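Local coordinates for inactive glucansucrase (Lactobacillus reuteri, PDB 5JBD), which is an inactive member of the glucansucrase family, built around a TIM-barrel domain, and carries a bound calcium ion, at residues G758-T763 / A788-G793; P693-F698 / V744-V749; G801-A806 / T830-K835; F656-P661 / Y703-S708. One frame throughout, in Å; residues are numbered along the deposited sequence.

How the interactions relate
Interaction 4 opens first, at 656-661, in the loop after barrel strand 652-654. Interaction 2 opens at 693-698, after strand 688-691, before interaction 4 closes at 703-708. Interaction 2 then closes at 744-749, so the two cross. They touch directly: Asp747 OD2 meets Tyr707 OH, and Phe698 N meets Ser708 O. Together they join loops that follow strands of the parallel barrel sheet. Interactions 1 and 3 follow in series. Interaction 1 closes a 24-residue excursion between two strands of an antiparallel sheet. Interaction 3 then ties the turn between two helices to a later loop. Lys835 packs on Thr791 and Gly792, so these two also touch.

Interaction 1: residues G758-T763 / A788-G793; sequences GQEAVT and AYTTGG
A classic beta bulge sets Gly758 opposite both Thr790 and Thr791, where two antiparallel strands pair in a six-stranded sheet. Strand 784-791 is the outermost strand on this side within the chain. Gly758 O accepts two backbone bonds, from Thr790 N at 2.9 Å and from Thr791 N at 3.0 Å. The first runs close to the line of the carbonyl bond. The second donor is tilted 20° from the carbonyl plane. Gly758 N returns a bond to Thr791 O, and Glu760 N bonds to Ala788 O at 2.9 Å. The extra residue on the 788-793 side moves the pairing on by one after Gly758.

Gln759 and Tyr789 form a non-hydrogen-bonded pair with their side chains on one face of the sheet. Gln759 CG sits over the ring centre of Tyr789, 3.4 Å from its centroid, in a CH-pi contact. The amide lies over the hydroxyl end of the ring, CD nearest Tyr789 CZ, the two planes 8° apart. Gln759 NE2 bonds to Phe787 O, which helps to fix this stacked amide.

On the other face, Glu760 carries an extended side chain, with CG anti to the backbone N (chi1 -169°). Its OE1 also accepts from Ala838 N. Thr791 OG1 donates to Thr790 OG1, and Thr790 OG1 in turn donates to the anti lone pair of Glu760 OE1 at 2.6 Å.

Interaction 2: residues P693-F698 / V744-V749; sequences PAYTPF and VQEDIV
Ala694 and Tyr695 each give one hydrogen bond to strand 743-748, near the C-terminal ends of two adjacent parallel strands of the TIM barrel. Ala694 N donates to the syn lone pair of Glu746 OE2 at 2.9 Å. Glu746 OE2 also lies 3.4 Å from Ala694 CB. Tyr695 OH donates to Asp747 O at 2.7 Å. That carbonyl oxygen lies at the edge of the tyrosine ring, near its plane, while the hydroxyl is tilted 29° from the carbonyl plane.

Apolar contacts fill in around these bonds. Val749 CG2 reaches Tyr695 CE2 at 3.9 Å and Pro693 CB at 4.1 Å. Pro693 and Asp747 lie side by side and point the same way, with Pro693 CD 3.7 Å from Asp747 CB.

The Glu746 chain leaves anti to its backbone N and then bends at chi2 (63°), which brings the carboxylate to the start of 693-698. Glu746 OE1 takes a weak bond from Asp747 N.

The next shell fixes these groups. Trp258 and Leu262 of helix 249-263 pack on the Tyr695 ring, and Leu730 of helix 727-739 packs on Ala694. A glycerol molecule lies about 4 Å from the Val749 side chain. Asp747 OD2 takes bonds from Tyr707 OH and Trp690 NE1, and Asp747 OD1 forms a salt bridge with Arg281 NH1.

Interaction 3: residues G801-A806 / T830-K835; sequences GGKYLA and TVRINK
Gly801 and Gly802 run past Arg832 and Asn834 with their backbones close, the CA atoms of Gly802 and Arg832 being 4.6 Å apart. Gly801 is the first residue to leave the helical conformation after helix 794-800. Gly802 has a positive phi (70°) and begins a type I turn that ends at Leu805, where helix 805-811 starts. Gly801 has no side chain, and its CA comes to 3.4 Å from Ile833 O in a CA-H...O contact.

The main side chain of the contact is Arg832. Its NE and NH2 both hydrogen-bond to Gly801 O. Arg832 NE is 2.9 Å from Gly801 O and lies in the carbonyl plane. Arg832 NH2 is 3.0 Å from the same oxygen but stands above that plane. Gly801 O lies at the guanidinium edge, 3° out of its plane.

This oxygen belongs to the short link between two consecutive helices, so the arginine ties the short turn between helices 794-800 and 805-811 to the loop before strand 841-845. A bend at chi3 (56°) lays the guanidinium along the turn. Lys803 CA lies over one face, toward its rim, 3.5 Å from Arg832 NH2, while the extended lysine chain leads off.

Leu805 CD1 makes a lighter contact with Val831 O, at 4.1 Å. Helix 249-263 touches both segments. Asn257 OD1 takes a bond from Tyr804 N, and Val250 and Glu254 touch Ile833. From helix 794-800, Gln797 NE2 bonds to Ile833 O and Glu798 OE1 to Asn834 ND2.

Interaction 4: residues F656-P661 / Y703-S708; sequences FSLFQP and YNEGYS
Phe659 and Tyr703 form an edge-to-face aromatic pair between two loops that follow strands of the TIM barrel. The edge of Tyr703 points to the face of Phe659. The ring centroids are 5.1 Å apart and the planes make 73°. The closest atoms of the pair are Phe659 CE1 and Tyr703 CE1, at 3.5 Å.

A CH-pi contact lies beside it. Leu658 CB sits over the Tyr703 face, 4.0 Å from the ring centroid and 17° off the normal.

Apolar packing involves both branches of Leu658. CD1 lies 3.8 Å from Tyr703 CE2. CD2 meets Glu705 CG at 3.5 Å and reaches the edge of the Tyr707 ring. Glu705 CG, between the backbone N and the carbonyl carbon (chi1 81°), lies alongside the leucine. At Phe656, the first residue of 656-661, Tyr707 OH lies at the ring edge, in its plane, 3.5 Å from Phe656 CZ.

No hydrogen bond joins the two segments, but each has bonds of its own. Ser657 OG accepts from Phe659 N at 2.9 Å in an ST turn, which overlaps a type I turn from Ser657 to Gln660. Glu705 OE2 takes weak bonds from the backbone N of Tyr707 and Ser708.

Tyr707 OH is bonded to Asp747 on barrel strand 743-748. From helix 392-406, His392 packs against Phe656 and Tyr707, Lys396 touches Leu658 and Tyr703, and Ile399 touches Phe659.

Interaction 1: residues G758-T763 / A788-G793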
loop_
_atom_site.group_PDB
_atom_site.type_symbol
_atom_site.label_atom_id
_atom_site.label_comp_id
_atom_site.label_asym_id
_atom_site.label_seq_id
_atom_site.Cartn_x
_atom_site.Cartn_y
_atom_site.Cartn_z
ATOM N N GLY A 758 -14.301 8.659 -13.267
ATOM C CA GLY A 758 -14.988 9.945 -13.410
ATOM C C GLY A 758 -14.119 11.150 -13.076
ATOM O O GLY A 758 -13.570 11.234 -11.973
ATOM N N GLN A 759 -14.005 12.078 -14.026
ATOM C CA GLN A 759 -13.298 13.338 -13.815
ATOM C C GLN A 759 -14.197 14.389 -13.179
ATOM O O GLN A 759 -15.428 14.393 -13.373
ATOM C CB GLN A 759 -12.737 13.906 -15.114
ATOM C CG GLN A 759 -11.470 13.223 -15.579
ATOM C CD GLN A 759 -10.986 13.737 -16.922
ATOM O OE1 GLN A 759 -11.563 13.416 -17.963
ATOM N NE2 GLN A 759 -9.934 14.548 -16.907
ATOM N N GLU A 760 -13.555 15.280 -12.429
ATOM C CA GLU A 760 -14.224 16.347 -11.711
ATOM C C GLU A 760 -13.336 17.585 -11.760
ATOM O O GLU A 760 -12.117 17.474 -11.657
ATOM C CB GLU A 760 -14.466 15.912 -10.263
ATOM C CG GLU A 760 -15.387 16.824 -9.455
ATOM C CD GLU A 760 -15.596 16.365 -8.019
ATOM O OE1 GLU A 760 -15.039 15.313 -7.601
ATOM O OE2 GLU A 760 -16.321 17.080 -7.294
ATOM N N ALA A 761 -13.940 18.759 -11.930
ATOM C CA ALA A 761 -13.188 20.005 -11.837
ATOM C C ALA A 761 -12.967 20.301 -10.360
ATOM O O ALA A 761 -13.921 20.529 -9.609
ATOM C CB ALA A 761 -13.906 21.159 -12.525
ATOM N N VAL A 762 -11.709 20.270 -9.950
ATOM C CA VAL A 762 -11.318 20.617 -8.575
ATOM C C VAL A 762 -10.335 21.777 -8.618
ATOM O O VAL A 762 -9.633 21.947 -9.613
ATOM C CB VAL A 762 -10.680 19.420 -7.834
ATOM C CG1 VAL A 762 -11.749 18.415 -7.454
ATOM C CG2 VAL A 762 -9.595 18.743 -8.661
ATOM N N THR A 763 -10.301 22.577 -7.558
ATOM C CA THR A 763 -9.331 23.647 -7.436
ATOM C C THR A 763 -8.155 23.118 -6.607
ATOM O O THR A 763 -8.359 22.609 -5.489
ATOM C CB THR A 763 -9.964 24.887 -6.806
ATOM O OG1 THR A 763 -11.094 25.293 -7.595
ATOM C CG2 THR A 763 -8.962 26.032 -6.749
ATOM N N ALA A 788 -9.061 16.306 -12.242
ATOM C CA ALA A 788 -8.611 15.063 -11.615
ATOM C C ALA A 788 -9.668 14.001 -11.754
ATOM O O ALA A 788 -10.868 14.309 -11.740
ATOM C CB ALA A 788 -8.315 15.292 -10.137
ATOM N N TYR A 789 -9.226 12.756 -11.896
ATOM C CA TYR A 789 -10.101 11.596 -11.727
ATOM C C TYR A 789 -10.355 11.430 -10.230
ATOM O O TYR A 789 -9.419 11.181 -9.476
ATOM C CB TYR A 789 -9.465 10.344 -12.333
ATOM C CG TYR A 789 -9.449 10.390 -13.843
ATOM C CD1 TYR A 789 -8.426 11.034 -14.534
ATOM C CD2 TYR A 789 -10.491 9.846 -14.582
ATOM C CE1 TYR A 789 -8.427 11.098 -15.923
ATOM C CE2 TYR A 789 -10.501 9.895 -15.977
ATOM C CZ TYR A 789 -9.469 10.528 -16.638
ATOM O OH TYR A 789 -9.475 10.592 -18.006
ATOM N N THR A 790 -11.603 11.635 -9.813
ATOM C CA THR A 790 -11.997 11.608 -8.399
ATOM C C THR A 790 -13.260 10.803 -8.068
ATOM O O THR A 790 -13.539 10.557 -6.888
ATOM C CB THR A 790 -12.338 13.023 -7.919
ATOM O OG1 THR A 790 -13.490 13.472 -8.630
ATOM C CG2 THR A 790 -11.196 13.994 -8.142
ATOM N N THR A 791 -14.042 10.433 -9.082
ATOM C CA THR A 791 -15.414 10.048 -8.868
ATOM C C THR A 791 -15.654 8.600 -9.308
ATOM O O THR A 791 -15.259 8.190 -10.406
ATOM C CB THR A 791 -16.351 11.057 -9.563
ATOM O OG1 THR A 791 -16.118 12.356 -9.005
ATOM C CG2 THR A 791 -17.818 10.680 -9.379
ATOM N N GLY A 792 -16.299 7.837 -8.427
ATOM C CA GLY A 792 -16.547 6.421 -8.660
ATOM C C GLY A 792 -16.698 5.657 -7.364
ATOM O O GLY A 792 -17.117 6.218 -6.352
ATOM N N GLY A 793 -16.354 4.378 -7.401
ATOM C CA GLY A 793 -16.581 3.465 -6.282
ATOM C C GLY A 793 -17.234 2.155 -6.682
ATOM O O GLY A 793 -17.261 1.213 -5.876
#

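Interaction 2: residues P693-F698 / V744-V749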
loop_
_atom_site.group_PDB
_atom_site.type_symbol
_atom_site.label_atom_id
_atom_site.label_comp_id
_atom_site.label_asym_id
_atom_site.label_seq_id
_atom_site.Cartn_x
_atom_site.Cartn_y
_atom_site.Cartn_z
ATOM N N PRO A 693 -5.164 -7.337 0.709
ATOM C CA PRO A 693 -6.339 -6.516 0.443
ATOM C C PRO A 693 -7.103 -7.121 -0.744
ATOM O O PRO A 693 -6.535 -7.310 -1.823
ATOM C CB PRO A 693 -5.739 -5.148 0.074
ATOM C CG PRO A 693 -4.371 -5.469 -0.426
ATOM C CD PRO A 693 -3.919 -6.587 0.457
ATOM N N ALA A 694 -8.373 -7.450 -0.520
ATOM C CA ALA A 694 -9.111 -8.329 -1.413
ATOM C C ALA A 694 -9.962 -7.571 -2.441
ATOM O O ALA A 694 -10.653 -8.189 -3.238
ATOM C CB ALA A 694 -9.978 -9.259 -0.581
ATOM N N TYR A 695 -9.833 -6.247 -2.466
ATOM C CA TYR A 695 -10.721 -5.335 -3.192
ATOM C C TYR A 695 -10.426 -5.441 -4.685
ATOM O O TYR A 695 -9.346 -5.903 -5.081
ATOM C CB TYR A 695 -10.533 -3.889 -2.670
ATOM C CG TYR A 695 -10.365 -3.890 -1.161
ATOM C CD1 TYR A 695 -11.426 -4.262 -0.336
ATOM C CD2 TYR A 695 -9.125 -3.654 -0.567
ATOM C CE1 TYR A 695 -11.274 -4.342 1.031
ATOM C CE2 TYR A 695 -8.975 -3.735 0.804
ATOM C CZ TYR A 695 -10.056 -4.091 1.595
ATOM O OH TYR A 695 -9.931 -4.174 2.967
ATOM N N THR A 696 -11.404 -5.049 -5.506
ATOM C CA THR A 696 -11.252 -5.072 -6.964
ATOM C C THR A 696 -10.105 -4.162 -7.377
ATOM O O THR A 696 -10.148 -2.972 -7.109
ATOM C CB THR A 696 -12.535 -4.582 -7.676
ATOM O OG1 THR A 696 -13.638 -5.396 -7.268
ATOM C CG2 THR A 696 -12.380 -4.655 -9.216
ATOM N N PRO A 697 -9.072 -4.720 -8.012
ATOM C CA PRO A 697 -7.912 -3.901 -8.340
ATOM C C PRO A 697 -8.139 -2.985 -9.536
ATOM O O PRO A 697 -8.871 -3.344 -10.453
ATOM C CB PRO A 697 -6.836 -4.944 -8.670
ATOM C CG PRO A 697 -7.598 -6.115 -9.185
ATOM C CD PRO A 697 -8.867 -6.136 -8.380
ATOM N N PHE A 698 -7.518 -1.814 -9.505
ATOM C CA PHE A 698 -7.344 -0.970 -10.673
ATOM C C PHE A 698 -6.489 -1.753 -11.670
ATOM O O PHE A 698 -5.353 -2.162 -11.356
ATOM C CB PHE A 698 -6.649 0.326 -10.245
ATOM C CG PHE A 698 -6.347 1.297 -11.362
ATOM C CD1 PHE A 698 -7.239 1.514 -12.414
ATOM C CD2 PHE A 698 -5.171 2.042 -11.323
ATOM C CE1 PHE A 698 -6.948 2.439 -13.409
ATOM C CE2 PHE A 698 -4.880 2.968 -12.313
ATOM C CZ PHE A 698 -5.772 3.158 -13.360
ATOM N N VAL A 744 -8.506 -14.987 11.166
ATOM C CA VAL A 744 -8.141 -14.383 9.889
ATOM C C VAL A 744 -8.332 -12.866 9.918
ATOM O O VAL A 744 -9.400 -12.379 10.307
ATOM C CB VAL A 744 -9.007 -14.971 8.746
ATOM C CG1 VAL A 744 -8.441 -14.578 7.382
ATOM C CG2 VAL A 744 -9.122 -16.490 8.858
ATOM N N GLN A 745 -7.326 -12.121 9.465
ATOM C CA GLN A 745 -7.420 -10.659 9.362
ATOM C C GLN A 745 -7.425 -10.200 7.917
ATOM O O GLN A 745 -6.807 -10.821 7.058
ATOM C CB GLN A 745 -6.275 -9.970 10.105
ATOM C CG GLN A 745 -6.292 -10.198 11.614
ATOM C CD GLN A 745 -5.681 -11.525 12.057
ATOM O OE1 GLN A 745 -4.700 -12.001 11.479
ATOM N NE2 GLN A 745 -6.274 -12.139 13.080
ATOM N N GLU A 746 -8.131 -9.107 7.650
ATOM C CA GLU A 746 -8.111 -8.474 6.325
ATOM C C GLU A 746 -7.307 -7.200 6.416
ATOM O O GLU A 746 -7.383 -6.465 7.400
ATOM C CB GLU A 746 -9.537 -8.158 5.816
ATOM C CG GLU A 746 -9.637 -7.280 4.565
ATOM C CD GLU A 746 -9.025 -7.870 3.289
ATOM O OE1 GLU A 746 -8.078 -8.705 3.357
ATOM O OE2 GLU A 746 -9.479 -7.447 2.194
ATOM N N ASP A 747 -6.517 -6.976 5.381
ATOM C CA ASP A 747 -5.791 -5.742 5.162
ATOM C C ASP A 747 -6.809 -4.679 4.780
ATOM O O ASP A 747 -7.342 -4.710 3.672
ATOM C CB ASP A 747 -4.783 -5.959 4.017
ATOM C CG ASP A 747 -3.573 -5.063 4.100
ATOM O OD1 ASP A 747 -3.730 -3.892 4.488
ATOM O OD2 ASP A 747 -2.451 -5.550 3.762
ATOM N N ILE A 748 -7.086 -3.754 5.694
ATOM C CA ILE A 748 -8.086 -2.693 5.470
ATOM C C ILE A 748 -7.330 -1.426 5.097
ATOM O O ILE A 748 -6.328 -1.097 5.733
ATOM C CB ILE A 748 -9.067 -2.500 6.664
ATOM C CG1 ILE A 748 -10.193 -1.518 6.283
ATOM C CG2 ILE A 748 -8.356 -2.050 7.950
ATOM C CD1 ILE A 748 -11.289 -1.415 7.314
ATOM N N VAL A 749 -7.821 -0.731 4.064
ATOM C CA VAL A 749 -7.050 0.306 3.372
ATOM C C VAL A 749 -7.845 1.606 3.308
ATOM O O VAL A 749 -8.526 1.873 2.314
ATOM C CB VAL A 749 -6.677 -0.145 1.946
ATOM C CG1 VAL A 749 -5.779 0.885 1.253
ATOM C CG2 VAL A 749 -5.991 -1.506 1.997
#

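Interaction 3: residues G801-A806 / T830-K835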
loop_
_atom_site.group_PDB
_atom_site.type_symbol
_atom_site.label_atom_id
_atom_site.label_comp_id
_atom_site.label_asym_id
_atom_site.label_seq_id
_atom_site.Cartn_x
_atom_site.Cartn_y
_atom_site.Cartn_z
ATOM N N GLY A 801 -22.478 0.955 0.434
ATOM C CA GLY A 801 -22.024 2.163 1.091
ATOM C C GLY A 801 -23.087 2.670 2.039
ATOM O O GLY A 801 -24.216 2.958 1.622
ATOM N N GLY A 802 -22.745 2.731 3.324
ATOM C CA GLY A 802 -23.686 3.168 4.346
ATOM C C GLY A 802 -24.845 2.239 4.656
ATOM O O GLY A 802 -25.692 2.577 5.486
ATOM N N LYS A 803 -24.878 1.056 4.046
ATOM C CA LYS A 803 -26.038 0.163 4.154
ATOM C C LYS A 803 -26.360 -0.271 5.598
ATOM O O LYS A 803 -27.523 -0.422 5.958
ATOM C CB LYS A 803 -25.831 -1.068 3.259
ATOM C CG LYS A 803 -26.982 -2.061 3.257
ATOM C CD LYS A 803 -26.667 -3.219 2.327
ATOM C CE LYS A 803 -27.786 -4.220 2.307
ATOM N NZ LYS A 803 -27.534 -5.373 1.406
ATOM N N TYR A 804 -25.316 -0.463 6.404
ATOM C CA TYR A 804 -25.425 -0.955 7.777
ATOM C C TYR A 804 -25.461 0.139 8.861
ATOM O O TYR A 804 -25.515 -0.178 10.059
ATOM C CB TYR A 804 -24.259 -1.941 8.028
ATOM C CG TYR A 804 -24.110 -2.906 6.869
ATOM C CD1 TYR A 804 -25.097 -3.841 6.620
ATOM C CD2 TYR A 804 -23.026 -2.845 5.989
ATOM C CE1 TYR A 804 -25.004 -4.710 5.545
ATOM C CE2 TYR A 804 -22.930 -3.714 4.911
ATOM C CZ TYR A 804 -23.916 -4.645 4.703
ATOM O OH TYR A 804 -23.833 -5.506 3.652
ATOM N N LEU A 805 -25.443 1.411 8.457
ATOM C CA LEU A 805 -25.401 2.511 9.427
ATOM C C LEU A 805 -26.609 2.572 10.376
ATOM O O LEU A 805 -26.432 2.821 11.579
ATOM C CB LEU A 805 -25.186 3.856 8.723
ATOM C CG LEU A 805 -23.773 4.026 8.122
ATOM C CD1 LEU A 805 -23.701 5.304 7.300
ATOM C CD2 LEU A 805 -22.692 4.031 9.199
ATOM N N ALA A 806 -27.820 2.359 9.844
ATOM C CA ALA A 806 -29.029 2.423 10.667
ATOM C C ALA A 806 -29.034 1.318 11.718
ATOM O O ALA A 806 -29.370 1.565 12.873
ATOM C CB ALA A 806 -30.281 2.350 9.806
ATOM N N THR A 830 -25.892 10.109 9.068
ATOM C CA THR A 830 -27.097 10.608 8.363
ATOM C C THR A 830 -26.924 10.754 6.852
ATOM O O THR A 830 -27.901 11.052 6.153
ATOM C CB THR A 830 -27.596 11.964 8.916
ATOM O OG1 THR A 830 -26.646 13.006 8.628
ATOM C CG2 THR A 830 -27.864 11.887 10.413
ATOM N N VAL A 831 -25.701 10.569 6.353
ATOM C CA VAL A 831 -25.391 10.642 4.934
ATOM C C VAL A 831 -24.691 9.343 4.560
ATOM O O VAL A 831 -23.763 8.910 5.263
ATOM C CB VAL A 831 -24.475 11.854 4.621
ATOM C CG1 VAL A 831 -24.032 11.847 3.163
ATOM C CG2 VAL A 831 -25.183 13.154 4.967
ATOM N N ARG A 832 -25.154 8.711 3.487
ATOM C CA ARG A 832 -24.536 7.499 2.968
ATOM C C ARG A 832 -23.613 7.862 1.814
ATOM O O ARG A 832 -23.999 8.621 0.922
ATOM C CB ARG A 832 -25.594 6.511 2.486
ATOM C CG ARG A 832 -26.453 5.944 3.614
ATOM C CD ARG A 832 -27.476 4.933 3.116
ATOM N NE ARG A 832 -26.884 3.816 2.355
ATOM C CZ ARG A 832 -27.583 2.795 1.844
ATOM N NH1 ARG A 832 -28.914 2.724 1.999
ATOM N NH2 ARG A 832 -26.955 1.829 1.171
ATOM N N ILE A 833 -22.396 7.320 1.829
ATOM C CA ILE A 833 -21.490 7.476 0.689
ATOM C C ILE A 833 -21.777 6.366 -0.341
ATOM O O ILE A 833 -21.280 5.245 -0.216
ATOM C CB ILE A 833 -20.005 7.467 1.120
ATOM C CG1 ILE A 833 -19.751 8.631 2.086
ATOM C CG2 ILE A 833 -19.107 7.576 -0.111
ATOM C CD1 ILE A 833 -18.326 8.740 2.611
ATOM N N ASN A 834 -22.590 6.694 -1.347
ATOM C CA ASN A 834 -22.886 5.768 -2.447
ATOM C C ASN A 834 -21.873 5.893 -3.579
ATOM O O ASN A 834 -21.771 4.998 -4.429
ATOM C CB ASN A 834 -24.305 5.992 -2.979
ATOM C CG ASN A 834 -24.491 7.362 -3.612
ATOM O OD1 ASN A 834 -24.337 8.386 -2.958
ATOM N ND2 ASN A 834 -24.819 7.379 -4.900
ATOM N N LYS A 835 -21.154 7.016 -3.596
ATOM C CA LYS A 835 -20.218 7.335 -4.658
ATOM C C LYS A 835 -19.159 8.280 -4.114
ATOM O O LYS A 835 -19.509 9.262 -3.482
ATOM C CB LYS A 835 -20.978 8.026 -5.783
ATOM C CG LYS A 835 -20.133 8.375 -6.994
ATOM C CD LYS A 835 -20.972 8.871 -8.182
ATOM C CE LYS A 835 -21.648 7.747 -8.974
ATOM N NZ LYS A 835 -20.820 6.508 -9.213
#

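Interaction 4: residues F656-P661 / Y703-S708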
loop_
_atom_site.group_PDB
_atom_site.type_symbol
_atom_site.label_atom_id
_atom_site.label_comp_id
_atom_site.label_asym_id
_atom_site.label_seq_id
_atom_site.Cartn_x
_atom_site.Cartn_y
_atom_site.Cartn_z
ATOM N N PHE A 656 0.720 -13.082 1.083
ATOM C CA PHE A 656 0.884 -12.630 -0.296
ATOM C C PHE A 656 2.194 -11.909 -0.542
ATOM O O PHE A 656 2.904 -11.518 0.405
ATOM C CB PHE A 656 -0.272 -11.705 -0.688
ATOM C CG PHE A 656 -0.209 -10.323 -0.081
ATOM C CD1 PHE A 656 -0.597 -10.106 1.232
ATOM C CD2 PHE A 656 0.204 -9.229 -0.842
ATOM C CE1 PHE A 656 -0.553 -8.831 1.791
ATOM C CE2 PHE A 656 0.256 -7.956 -0.290
ATOM C CZ PHE A 656 -0.132 -7.755 1.030
ATOM N N SER A 657 2.475 -11.727 -1.834
ATOM C CA SER A 657 3.550 -10.869 -2.330
ATOM C C SER A 657 2.960 -9.940 -3.389
ATOM O O SER A 657 2.032 -10.324 -4.104
ATOM C CB SER A 657 4.659 -11.731 -2.974
ATOM O OG SER A 657 5.552 -10.940 -3.767
ATOM N N LEU A 658 3.530 -8.748 -3.537
ATOM C CA LEU A 658 3.188 -7.877 -4.659
ATOM C C LEU A 658 3.498 -8.529 -6.021
ATOM O O LEU A 658 2.832 -8.227 -7.017
ATOM C CB LEU A 658 3.950 -6.544 -4.567
ATOM C CG LEU A 658 3.738 -5.670 -3.333
ATOM C CD1 LEU A 658 4.549 -4.384 -3.438
ATOM C CD2 LEU A 658 2.269 -5.320 -3.156
ATOM N N PHE A 659 4.491 -9.413 -6.056
ATOM C CA PHE A 659 4.978 -10.040 -7.296
ATOM C C PHE A 659 4.367 -11.411 -7.548
ATOM O O PHE A 659 4.828 -12.170 -8.405
ATOM C CB PHE A 659 6.499 -10.144 -7.238
ATOM C CG PHE A 659 7.165 -8.825 -7.012
ATOM C CD1 PHE A 659 7.398 -7.959 -8.073
ATOM C CD2 PHE A 659 7.538 -8.431 -5.725
ATOM C CE1 PHE A 659 8.001 -6.729 -7.869
ATOM C CE2 PHE A 659 8.145 -7.200 -5.512
ATOM C CZ PHE A 659 8.379 -6.347 -6.585
ATOM N N GLN A 660 3.311 -11.712 -6.806
ATOM C CA GLN A 660 2.523 -12.902 -7.010
ATOM C C GLN A 660 1.923 -12.798 -8.418
ATOM O O GLN A 660 1.428 -11.740 -8.789
ATOM C CB GLN A 660 1.436 -12.957 -5.936
ATOM C CG GLN A 660 0.754 -14.294 -5.771
ATOM C CD GLN A 660 -0.311 -14.256 -4.694
ATOM O OE1 GLN A 660 -0.150 -13.613 -3.644
ATOM N NE2 GLN A 660 -1.403 -14.955 -4.942
ATOM N N PRO A 661 2.014 -13.870 -9.214
ATOM C CA PRO A 661 1.495 -13.808 -10.587
ATOM C C PRO A 661 -0.030 -13.940 -10.658
ATOM O O PRO A 661 -0.658 -14.417 -9.713
ATOM C CB PRO A 661 2.142 -15.027 -11.244
ATOM C CG PRO A 661 2.207 -16.026 -10.146
ATOM C CD PRO A 661 2.547 -15.209 -8.900
ATOM N N TYR A 703 0.935 -3.754 -9.685
ATOM C CA TYR A 703 0.948 -5.122 -9.184
ATOM C C TYR A 703 -0.409 -5.820 -9.138
ATOM O O TYR A 703 -0.461 -7.044 -8.967
ATOM C CB TYR A 703 1.584 -5.144 -7.786
ATOM C CG TYR A 703 2.976 -4.518 -7.698
ATOM C CD1 TYR A 703 4.067 -5.086 -8.343
ATOM C CD2 TYR A 703 3.193 -3.365 -6.951
ATOM C CE1 TYR A 703 5.333 -4.519 -8.257
ATOM C CE2 TYR A 703 4.446 -2.788 -6.858
ATOM C CZ TYR A 703 5.518 -3.366 -7.506
ATOM O OH TYR A 703 6.752 -2.783 -7.402
ATOM N N ASN A 704 -1.509 -5.075 -9.313
ATOM C CA ASN A 704 -2.866 -5.658 -9.211
ATOM C C ASN A 704 -3.075 -6.382 -7.864
ATOM O O ASN A 704 -3.752 -7.413 -7.795
ATOM C CB ASN A 704 -3.156 -6.598 -10.413
ATOM C CG ASN A 704 -3.875 -5.891 -11.546
ATOM O OD1 ASN A 704 -5.048 -6.143 -11.799
ATOM N ND2 ASN A 704 -3.176 -4.989 -12.224
ATOM N N GLU A 705 -2.465 -5.839 -6.806
ATOM C CA GLU A 705 -2.425 -6.497 -5.489
ATOM C C GLU A 705 -3.606 -6.171 -4.585
ATOM O O GLU A 705 -3.842 -6.906 -3.624
ATOM C CB GLU A 705 -1.112 -6.175 -4.735
ATOM C CG GLU A 705 -1.049 -4.830 -4.002
ATOM C CD GLU A 705 -1.163 -3.615 -4.914
ATOM O OE1 GLU A 705 -0.793 -3.699 -6.102
ATOM O OE2 GLU A 705 -1.671 -2.577 -4.470
ATOM N N GLY A 706 -4.297 -5.060 -4.852
ATOM C CA GLY A 706 -5.463 -4.663 -4.070
ATOM C C GLY A 706 -5.385 -3.383 -3.249
ATOM O O GLY A 706 -6.423 -2.910 -2.792
ATOM N N TYR A 707 -4.192 -2.817 -3.040
ATOM C CA TYR A 707 -4.081 -1.496 -2.400
ATOM C C TYR A 707 -4.517 -0.359 -3.327
ATOM O O TYR A 707 -5.005 0.679 -2.853
ATOM C CB TYR A 707 -2.665 -1.198 -1.887
ATOM C CG TYR A 707 -2.143 -2.121 -0.802
ATOM C CD1 TYR A 707 -2.728 -2.132 0.470
ATOM C CD2 TYR A 707 -1.039 -2.939 -1.020
ATOM C CE1 TYR A 707 -2.240 -2.964 1.477
ATOM C CE2 TYR A 707 -0.540 -3.764 -0.009
ATOM C CZ TYR A 707 -1.151 -3.771 1.241
ATOM O OH TYR A 707 -0.654 -4.575 2.266
ATOM N N SER A 708 -4.325 -0.545 -4.633
ATOM C CA SER A 708 -4.860 0.379 -5.641
ATOM C C SER A 708 -6.189 -0.202 -6.097
ATOM O O SER A 708 -6.213 -1.079 -6.980
ATOM C CB SER A 708 -3.897 0.512 -6.819
ATOM O OG SER A 708 -2.730 1.200 -6.417
#